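Local coordinates for protein PadR family transcriptional regulator (Streptococcus pneumoniae, PDB 5ZQH) that probably binds DNA as a dimeric transcriptional regulator of the PadR family, through a winged helix-turn-helix domain, at residues I17-Y23 with R70-L75. Residues are numbered along the deposited sequence; the frame is centred on the assembly and turned at random.
Sequences IGQKERY and RKYFSL
Arg22 O accepts the N-H of Phe73, 2.7 Å from Phe73 N to Arg22 O, with 165° at the hydrogen. The return bond, Arg22 N to Phe73 O, is longer at 3.2 Å and less straight. Together they define an antiparallel hydrogen-bonded pair that sets the short strand 22-23, just after helix 3-19, against strand 69-75, whose other side pairs with strand 57-63. This is the three-stranded sheet of a winged helix-turn-helix domain, as expected for PadR regulators.

Past this pair Tyr23 and Tyr72 form an edge-to-face (T-shaped) pair. Tyr23 turns an edge onto the face of Tyr72, with ring planes at 84° and Tyr23 CD2 3.4 Å from Tyr72 CZ. Arg70 lies over one face of the Tyr23 ring in a CH-pi contact: its chain, bent at chi2 (-79°), lays CG 3.7 Å from the ring centroid, almost on the normal. Glu21 CG runs beside Ser74 CB, while its carboxylate makes a salt bridge with Arg62 of strand 57-63, and Arg62 also forms a cation-pi contact with Tyr72.

At the helix end, Ile17 CG2 reaches the strand backbone at Phe73 O and Leu75 N, and Leu48 of helix 45-53 packs on both Ile17 and Phe73. Next to Ile17 along the helix end, Gly18 CA lies 3.6 Å from Leu75 CD1.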
ATOM      1  N   ILE A  17      10.477 -13.731  -6.004  1.00  6.70           N
ATOM      2  CA  ILE A  17      10.581 -14.406  -7.307  1.00  6.81           C
ATOM      3  C   ILE A  17      11.822 -13.930  -8.086  1.00  6.89           C
ATOM      4  O   ILE A  17      12.453 -14.717  -8.800  1.00  6.90           O
ATOM      5  CB  ILE A  17       9.266 -14.236  -8.117  1.00  6.81           C
ATOM      6  CG1 ILE A  17       8.170 -15.135  -7.539  1.00  6.81           C
ATOM      7  CG2 ILE A  17       9.445 -14.551  -9.595  1.00  6.81           C
ATOM      8  CD1 ILE A  17       6.756 -14.665  -7.831  1.00  6.83           C
ATOM      9  N   GLY A  18      12.167 -12.652  -7.923  1.00  7.01           N
ATOM     10  CA  GLY A  18      13.398 -12.074  -8.475  1.00  7.15           C
ATOM     11  C   GLY A  18      14.694 -12.611  -7.887  1.00  7.21           C
ATOM     12  O   GLY A  18      15.640 -12.889  -8.633  1.00  7.20           O
ATOM     13  N   GLN A  19      14.734 -12.749  -6.556  1.00  7.32           N
ATOM     14  CA  GLN A  19      15.899 -13.282  -5.831  1.00  7.43           C
ATOM     15  C   GLN A  19      16.181 -14.728  -6.225  1.00  7.49           C
ATOM     16  O   GLN A  19      17.311 -15.083  -6.569  1.00  7.48           O
ATOM     17  CB  GLN A  19      15.675 -13.240  -4.316  1.00  7.48           C
ATOM     18  CG  GLN A  19      15.443 -11.871  -3.691  1.00  7.55           C
ATOM     19  CD  GLN A  19      15.001 -11.967  -2.231  1.00  7.62           C
ATOM     20  OE1 GLN A  19      15.122 -13.030  -1.597  1.00  7.66           O
ATOM     21  NE2 GLN A  19      14.489 -10.860  -1.690  1.00  7.60           N
ATOM     22  N   LYS A  20      15.134 -15.552  -6.155  1.00  7.58           N
ATOM     23  CA  LYS A  20      15.203 -16.970  -6.482  1.00  7.66           C
ATOM     24  C   LYS A  20      13.879 -17.442  -7.081  1.00  7.73           C
ATOM     25  O   LYS A  20      12.801 -17.191  -6.535  1.00  7.71           O
ATOM     26  CB  LYS A  20      15.554 -17.797  -5.240  1.00  7.64           C
ATOM     27  CG  LYS A  20      15.964 -19.229  -5.538  1.00  7.65           C
ATOM     28  CD  LYS A  20      15.660 -20.138  -4.360  1.00  7.67           C
ATOM     29  CE  LYS A  20      15.678 -21.610  -4.761  1.00  7.71           C
ATOM     30  NZ  LYS A  20      14.479 -22.042  -5.550  1.00  7.70           N
ATOM     31  N   GLU A  21      13.997 -18.116  -8.222  1.00  7.85           N
ATOM     32  CA  GLU A  21      12.914 -18.820  -8.898  1.00  7.97           C
ATOM     33  C   GLU A  21      12.222 -19.779  -7.911  1.00  8.02           C
ATOM     34  O   GLU A  21      12.858 -20.708  -7.396  1.00  8.05           O
ATOM     35  CB  GLU A  21      13.531 -19.593 -10.063  1.00  8.00           C
ATOM     36  CG  GLU A  21      12.589 -19.969 -11.186  1.00  8.05           C
ATOM     37  CD  GLU A  21      13.322 -20.549 -12.382  1.00  8.08           C
ATOM     38  OE1 GLU A  21      14.408 -20.021 -12.736  1.00  8.08           O
ATOM     39  OE2 GLU A  21      12.810 -21.536 -12.969  1.00  8.09           O
ATOM     40  N   ARG A  22      10.938 -19.532  -7.637  1.00  8.06           N
ATOM     41  CA  ARG A  22      10.191 -20.277  -6.608  1.00  8.11           C
ATOM     42  C   ARG A  22       8.841 -20.810  -7.082  1.00  8.10           C
ATOM     43  O   ARG A  22       8.169 -20.164  -7.891  1.00  8.13           O
ATOM     44  CB  ARG A  22       9.964 -19.393  -5.378  1.00  8.14           C
ATOM     45  CG  ARG A  22      11.134 -19.344  -4.409  1.00  8.21           C
ATOM     46  CD  ARG A  22      10.723 -18.707  -3.090  1.00  8.24           C
ATOM     47  NE  ARG A  22      11.860 -18.540  -2.187  1.00  8.25           N
ATOM     48  CZ  ARG A  22      12.603 -17.438  -2.079  1.00  8.26           C
ATOM     49  NH1 ARG A  22      12.354 -16.359  -2.820  1.00  8.23           N
ATOM     50  NH2 ARG A  22      13.611 -17.420  -1.218  1.00  8.27           N
ATOM     51  N   TYR A  23       8.445 -21.977  -6.565  1.00  8.08           N
ATOM     52  CA  TYR A  23       7.085 -22.494  -6.772  1.00  8.06           C
ATOM     53  C   TYR A  23       6.130 -22.106  -5.632  1.00  8.04           C
ATOM     54  O   TYR A  23       6.575 -21.705  -4.553  1.00  8.05           O
ATOM     55  CB  TYR A  23       7.060 -24.005  -7.102  1.00  8.08           C
ATOM     56  CG  TYR A  23       7.501 -24.978  -6.024  1.00  8.08           C
ATOM     57  CD1 TYR A  23       6.590 -25.486  -5.090  1.00  8.07           C
ATOM     58  CD2 TYR A  23       8.822 -25.439  -5.972  1.00  8.09           C
ATOM     59  CE1 TYR A  23       6.991 -26.394  -4.113  1.00  8.06           C
ATOM     60  CE2 TYR A  23       9.232 -26.355  -5.004  1.00  8.06           C
ATOM     61  CZ  TYR A  23       8.316 -26.824  -4.074  1.00  8.06           C
ATOM     62  OH  TYR A  23       8.718 -27.723  -3.114  1.00  8.04           O
ATOM     63  N   ARG A  70       7.317 -29.286 -10.138  1.00 13.66           N
ATOM     64  CA  ARG A  70       6.536 -28.173  -9.621  1.00 13.39           C
ATOM     65  C   ARG A  70       6.595 -27.020 -10.617  1.00 13.14           C
ATOM     66  O   ARG A  70       7.512 -26.956 -11.440  1.00 13.13           O
ATOM     67  CB  ARG A  70       7.060 -27.743  -8.243  1.00 13.52           C
ATOM     68  CG  ARG A  70       6.813 -28.733  -7.100  1.00 13.69           C
ATOM     69  CD  ARG A  70       5.382 -28.673  -6.571  1.00 13.80           C
ATOM     70  NE  ARG A  70       5.030 -29.856  -5.789  1.00 13.93           N
ATOM     71  CZ  ARG A  70       4.581 -31.004  -6.300  1.00 14.07           C
ATOM     72  NH1 ARG A  70       4.419 -31.154  -7.611  1.00 14.16           N
ATOM     73  NH2 ARG A  70       4.292 -32.020  -5.497  1.00 14.12           N
ATOM     74  N   LYS A  71       5.605 -26.134 -10.554  1.00 12.87           N
ATOM     75  CA  LYS A  71       5.557 -24.953 -11.407  1.00 12.64           C
ATOM     76  C   LYS A  71       6.348 -23.802 -10.777  1.00 12.48           C
ATOM     77  O   LYS A  71       5.850 -23.113  -9.890  1.00 12.31           O
ATOM     78  CB  LYS A  71       4.105 -24.539 -11.677  1.00 12.65           C
ATOM     79  CG  LYS A  71       3.950 -23.568 -12.836  1.00 12.68           C
ATOM     80  CD  LYS A  71       2.653 -22.780 -12.749  1.00 12.71           C
ATOM     81  CE  LYS A  71       1.590 -23.328 -13.682  1.00 12.72           C
ATOM     82  NZ  LYS A  71       0.610 -22.252 -13.999  1.00 12.77           N
ATOM     83  N   TYR A  72       7.580 -23.610 -11.252  1.00 12.36           N
ATOM     84  CA  TYR A  72       8.454 -22.545 -10.763  1.00 12.23           C
ATOM     85  C   TYR A  72       8.150 -21.208 -11.432  1.00 12.09           C
ATOM     86  O   TYR A  72       8.067 -21.117 -12.658  1.00 12.07           O
ATOM     87  CB  TYR A  72       9.924 -22.910 -10.973  1.00 12.32           C
ATOM     88  CG  TYR A  72      10.502 -23.821  -9.920  1.00 12.36           C
ATOM     89  CD1 TYR A  72      10.419 -25.213 -10.050  1.00 12.43           C
ATOM     90  CD2 TYR A  72      11.146 -23.299  -8.796  1.00 12.38           C
ATOM     91  CE1 TYR A  72      10.964 -26.061  -9.093  1.00 12.46           C
ATOM     92  CE2 TYR A  72      11.686 -24.136  -7.826  1.00 12.44           C
ATOM     93  CZ  TYR A  72      11.593 -25.518  -7.983  1.00 12.46           C
ATOM     94  OH  TYR A  72      12.124 -26.353  -7.027  1.00 12.58           O
ATOM     95  N   PHE A  73       7.983 -20.178 -10.610  1.00 11.93           N
ATOM     96  CA  PHE A  73       7.743 -18.826 -11.090  1.00 11.88           C
ATOM     97  C   PHE A  73       9.040 -18.021 -11.140  1.00 11.86           C
ATOM     98  O   PHE A  73       9.808 -18.002 -10.174  1.00 11.87           O
ATOM     99  CB  PHE A  73       6.696 -18.115 -10.225  1.00 11.80           C
ATOM    100  CG  PHE A  73       5.352 -18.788 -10.218  1.00 11.77           C
ATOM    101  CD1 PHE A  73       4.487 -18.677 -11.317  1.00 11.74           C
ATOM    102  CD2 PHE A  73       4.940 -19.538  -9.110  1.00 11.69           C
ATOM    103  CE1 PHE A  73       3.246 -19.301 -11.312  1.00 11.68           C
ATOM    104  CE2 PHE A  73       3.696 -20.161  -9.104  1.00 11.65           C
ATOM    105  CZ  PHE A  73       2.851 -20.042 -10.203  1.00 11.64           C
ATOM    106  N   SER A  74       9.275 -17.385 -12.286  1.00 11.85           N
ATOM    107  CA  SER A  74      10.406 -16.469 -12.500  1.00 11.83           C
ATOM    108  C   SER A  74       9.906 -15.173 -13.147  1.00 11.77           C
ATOM    109  O   SER A  74       8.872 -15.175 -13.832  1.00 11.92           O
ATOM    110  CB  SER A  74      11.471 -17.125 -13.377  1.00 11.81           C
ATOM    111  OG  SER A  74      10.908 -17.550 -14.605  1.00 11.83           O
ATOM    112  N   LEU A  75      10.634 -14.078 -12.933  1.00 11.57           N
ATOM    113  CA  LEU A  75      10.241 -12.769 -13.463  1.00 11.43           C
ATOM    114  C   LEU A  75      10.376 -12.637 -14.983  1.00 11.32           C
ATOM    115  O   LEU A  75      11.354 -13.089 -15.579  1.00 11.26           O
ATOM    116  CB  LEU A  75      11.021 -11.641 -12.773  1.00 11.45           C
ATOM    117  CG  LEU A  75      10.757 -11.262 -11.312  1.00 11.42           C
ATOM    118  CD1 LEU A  75      11.689 -10.128 -10.932  1.00 11.38           C
ATOM    119  CD2 LEU A  75       9.313 -10.852 -11.050  1.00 11.41           C
TER